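Long-range contact in FACT-Spt16 (Cicer arietinum, PDB 5CE6), which probably binds histones H3-H4 as the N-terminal domain of the Spt16 subunit of the histone chaperone FACT, acting in transcription: residues A260-I265 and A304-Y309. Residues are numbered along the deposited sequence; the frame is centred on the assembly and turned at random.
With ACT (acetate ion), chain B.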
ATOM      1  N   ALA A 260       9.033  18.897  -0.036  1.00 39.84           N
ATOM      2  CA  ALA A 260       9.621  17.886   0.837  1.00 32.85           C
ATOM      3  C   ALA A 260       8.784  17.595   2.082  1.00 32.69           C
ATOM      4  O   ALA A 260       8.820  16.487   2.614  1.00 27.00           O
ATOM      5  CB  ALA A 260      11.031  18.281   1.225  1.00 37.43           C
ATOM      6  N   ASP A 261       8.037  18.591   2.548  1.00 27.36           N
ATOM      7  CA  ASP A 261       7.156  18.408   3.704  1.00 34.41           C
ATOM      8  C   ASP A 261       6.050  17.387   3.436  1.00 31.04           C
ATOM      9  O   ASP A 261       5.413  16.883   4.363  1.00 29.74           O
ATOM     10  CB  ASP A 261       6.532  19.746   4.110  1.00 38.12           C
ATOM     11  CG  ASP A 261       7.394  20.512   5.080  1.00 51.32           C
ATOM     12  OD1 ASP A 261       8.543  20.083   5.315  1.00 56.71           O
ATOM     13  OD2 ASP A 261       6.924  21.546   5.604  1.00 54.38           O
ATOM     14  N   ASN A 262       5.828  17.092   2.160  1.00 22.98           N
ATOM     15  CA  ASN A 262       4.766  16.184   1.761  1.00 23.66           C
ATOM     16  C   ASN A 262       5.278  14.776   1.510  1.00 17.25           C
ATOM     17  O   ASN A 262       4.489  13.873   1.249  1.00 15.92           O
ATOM     18  CB  ASN A 262       4.075  16.695   0.496  1.00 22.15           C
ATOM     19  CG  ASN A 262       3.253  17.952   0.739  1.00 29.88           C
ATOM     20  OD1 ASN A 262       2.712  18.156   1.823  1.00 28.92           O
ATOM     21  ND2 ASN A 262       3.147  18.793  -0.286  1.00 35.25           N
ATOM     22  N   VAL A 263       6.592  14.588   1.611  1.00 22.10           N
ATOM     23  CA  VAL A 263       7.222  13.312   1.249  1.00 21.15           C
ATOM     24  C   VAL A 263       7.559  12.431   2.454  1.00 19.69           C
ATOM     25  O   VAL A 263       8.099  12.914   3.454  1.00 20.82           O
ATOM     26  CB  VAL A 263       8.523  13.553   0.449  1.00 18.52           C
ATOM     27  CG1 VAL A 263       9.223  12.230   0.154  1.00 22.50           C
ATOM     28  CG2 VAL A 263       8.228  14.303  -0.829  1.00 22.05           C
ATOM     29  N   ASP A 264       7.230  11.145   2.363  1.00 13.30           N
ATOM     30  CA  ASP A 264       7.691  10.168   3.339  1.00 19.35           C
ATOM     31  C   ASP A 264       8.120   8.894   2.610  1.00 15.62           C
ATOM     32  O   ASP A 264       7.954   8.781   1.393  1.00 18.75           O
ATOM     33  CB  ASP A 264       6.600   9.853   4.363  1.00 20.97           C
ATOM     34  CG  ASP A 264       7.155   9.220   5.633  1.00 32.07           C
ATOM     35  OD1 ASP A 264       8.397   9.115   5.763  1.00 29.54           O
ATOM     36  OD2 ASP A 264       6.349   8.836   6.508  1.00 44.22           O
ATOM     37  N   ILE A 265       8.683   7.942   3.348  1.00 18.62           N
ATOM     38  CA  ILE A 265       9.035   6.660   2.755  1.00 13.25           C
ATOM     39  C   ILE A 265       7.894   5.682   3.020  1.00 15.08           C
ATOM     40  O   ILE A 265       7.277   5.714   4.083  1.00 16.83           O
ATOM     41  CB  ILE A 265      10.366   6.087   3.316  1.00 31.15           C
ATOM     42  CG1 ILE A 265      10.234   5.757   4.804  1.00 38.22           C
ATOM     43  CG2 ILE A 265      11.511   7.066   3.087  1.00 34.09           C
ATOM     44  CD1 ILE A 265      11.401   4.972   5.380  1.00 35.88           C
ATOM     45  N   ALA A 304       8.380   5.727  -2.386  1.00  8.89           N
ATOM     46  CA  ALA A 304       8.154   7.033  -1.776  1.00 10.19           C
ATOM     47  C   ALA A 304       6.661   7.289  -1.649  1.00  9.82           C
ATOM     48  O   ALA A 304       5.850   6.757  -2.418  1.00 11.22           O
ATOM     49  CB  ALA A 304       8.801   8.140  -2.588  1.00 11.00           C
ATOM     50  N   ARG A 305       6.309   8.116  -0.673  1.00 10.76           N
ATOM     51  CA  ARG A 305       4.923   8.438  -0.394  1.00 13.30           C
ATOM     52  C   ARG A 305       4.764   9.948  -0.528  1.00 13.33           C
ATOM     53  O   ARG A 305       5.624  10.716  -0.085  1.00 16.43           O
ATOM     54  CB  ARG A 305       4.586   7.994   1.037  1.00 15.29           C
ATOM     55  CG  ARG A 305       3.115   7.703   1.294  1.00 15.52           C
ATOM     56  CD  ARG A 305       2.906   7.215   2.731  1.00 15.65           C
ATOM     57  NE  ARG A 305       1.504   6.906   3.010  1.00 16.16           N
ATOM     58  CZ  ARG A 305       1.031   6.600   4.217  1.00 22.45           C
ATOM     59  NH1 ARG A 305       1.849   6.559   5.261  1.00 20.26           N
ATOM     60  NH2 ARG A 305      -0.257   6.334   4.378  1.00 15.87           N
ATOM     61  N   TYR A 306       3.677  10.385  -1.155  1.00 11.26           N
ATOM     62  CA  TYR A 306       3.473  11.809  -1.357  1.00 10.40           C
ATOM     63  C   TYR A 306       2.068  12.210  -0.933  1.00 13.24           C
ATOM     64  O   TYR A 306       1.088  11.686  -1.455  1.00 12.40           O
ATOM     65  CB  TYR A 306       3.715  12.200  -2.819  1.00 10.65           C
ATOM     66  CG  TYR A 306       3.656  13.700  -3.052  1.00 14.63           C
ATOM     67  CD1 TYR A 306       4.704  14.525  -2.660  1.00 18.46           C
ATOM     68  CD2 TYR A 306       2.559  14.287  -3.673  1.00 16.54           C
ATOM     69  CE1 TYR A 306       4.661  15.899  -2.879  1.00 24.17           C
ATOM     70  CE2 TYR A 306       2.508  15.653  -3.897  1.00 18.66           C
ATOM     71  CZ  TYR A 306       3.560  16.452  -3.499  1.00 21.88           C
ATOM     72  OH  TYR A 306       3.509  17.817  -3.708  1.00 22.56           O
ATOM     73  N   LYS A 307       1.979  13.141   0.011  1.00 14.44           N
ATOM     74  CA  LYS A 307       0.701  13.519   0.614  1.00 17.45           C
ATOM     75  C   LYS A 307      -0.113  12.289   1.019  1.00 12.95           C
ATOM     76  O   LYS A 307      -1.335  12.242   0.827  1.00 15.51           O
ATOM     77  CB  LYS A 307      -0.094  14.460  -0.301  1.00 16.85           C
ATOM     78  CG  LYS A 307       0.594  15.807  -0.531  1.00 16.68           C
ATOM     79  CD  LYS A 307      -0.179  16.691  -1.498  1.00 20.25           C
ATOM     80  CE  LYS A 307      -1.523  17.101  -0.933  1.00 26.97           C
ATOM     81  NZ  LYS A 307      -1.368  17.937   0.295  1.00 31.88           N
ATOM     82  N   SER A 308       0.590  11.314   1.598  1.00 11.49           N
ATOM     83  CA  SER A 308       0.035  10.037   2.071  1.00  9.58           C
ATOM     84  C   SER A 308      -0.218   8.979   1.003  1.00 11.73           C
ATOM     85  O   SER A 308      -0.611   7.872   1.345  1.00 11.66           O
ATOM     86  CB  SER A 308      -1.216  10.213   2.945  1.00 22.28           C
ATOM     87  OG  SER A 308      -0.914  10.995   4.086  1.00 18.56           O
ATOM     88  N   TYR A 309       0.014   9.308  -0.272  1.00 12.20           N
ATOM     89  CA  TYR A 309      -0.212   8.350  -1.360  1.00 11.60           C
ATOM     90  C   TYR A 309       1.061   7.612  -1.721  1.00  8.19           C
ATOM     91  O   TYR A 309       2.079   8.236  -2.019  1.00  9.52           O
ATOM     92  CB  TYR A 309      -0.835   9.034  -2.593  1.00 13.00           C
ATOM     93  CG  TYR A 309      -2.273   9.370  -2.312  1.00  9.92           C
ATOM     94  CD1 TYR A 309      -2.609  10.534  -1.622  1.00 12.83           C
ATOM     95  CD2 TYR A 309      -3.291   8.481  -2.648  1.00 10.66           C
ATOM     96  CE1 TYR A 309      -3.920  10.826  -1.304  1.00 13.67           C
ATOM     97  CE2 TYR A 309      -4.620   8.769  -2.334  1.00 12.28           C
ATOM     98  CZ  TYR A 309      -4.918   9.934  -1.658  1.00 15.73           C
ATOM     99  OH  TYR A 309      -6.226  10.222  -1.342  1.00 12.88           O
TER
HETATM  100  C   ACT B 501      -1.707   4.324   7.022  1.00 22.72           C
HETATM  101  O   ACT B 501      -1.664   3.612   8.048  1.00 20.34           O
HETATM  102  OXT ACT B 501      -0.815   5.198   6.919  1.00 18.05           O
HETATM  103  CH3 ACT B 501      -2.776   4.138   5.986  1.00 17.28           C
HETATM  104  O   HOH W   1       3.371  11.343   2.432  1.00 13.87           O
HETATM  105  O   HOH W   2       4.900   6.105   5.494  1.00 23.57           O
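Asp264 and Arg305 face each other as a hydrogen-bonded antiparallel pair: Arg305 N donates to Asp264 O at 2.7 Å, and Asp264 N returns a bond to Arg305 O. Two residues along, past the non-hydrogen-bonded pair of Val263 and Tyr306, Lys307 N reaches Asn262 O at 2.9 Å, and a water that also accepts from Ser308 N gives this carbonyl a second donor. The two charged side chains leave the same face of the sheet, yet Asp264 OD2 and Arg305 NH1 stay 5.2 Å apart, linked through a water that also donates to Ile265 O. With CG anti to the backbone N (chi1 -155°) and the chain extended as far as NE, Arg305 runs beside the turn; its NE binds Ser308 O from above the carbonyl plane, and its NH2 meets OXT of an acetate, probably from the crystallisation liquor, at 2.8 Å in the guanidinium plane. Were Arg305 cut back to an alanine, Ser308 O and the bridging water would probably each lose a partner, and the acetate its guanidinium. On the other face, Val263 CG2 lies at the edge of the Tyr306 ring, 4.0 Å from CD1. Asn262, ending the 3-10 segment that leads into the strand, brings CB obliquely to Tyr306 CE1 at 3.5 Å. Its amide stands nearly perpendicular to that ring and runs alongside Lys307, whose CG sits over one ring face, toward its rim. Val263 and Tyr306 also touch helix 200-230. The arrangement pairs a short strand with the arm of a beta hairpin, whose two-residue loop, Lys307 and Ser308, centres a type I' turn, at the surface of the M24 metallopeptidase-like domain.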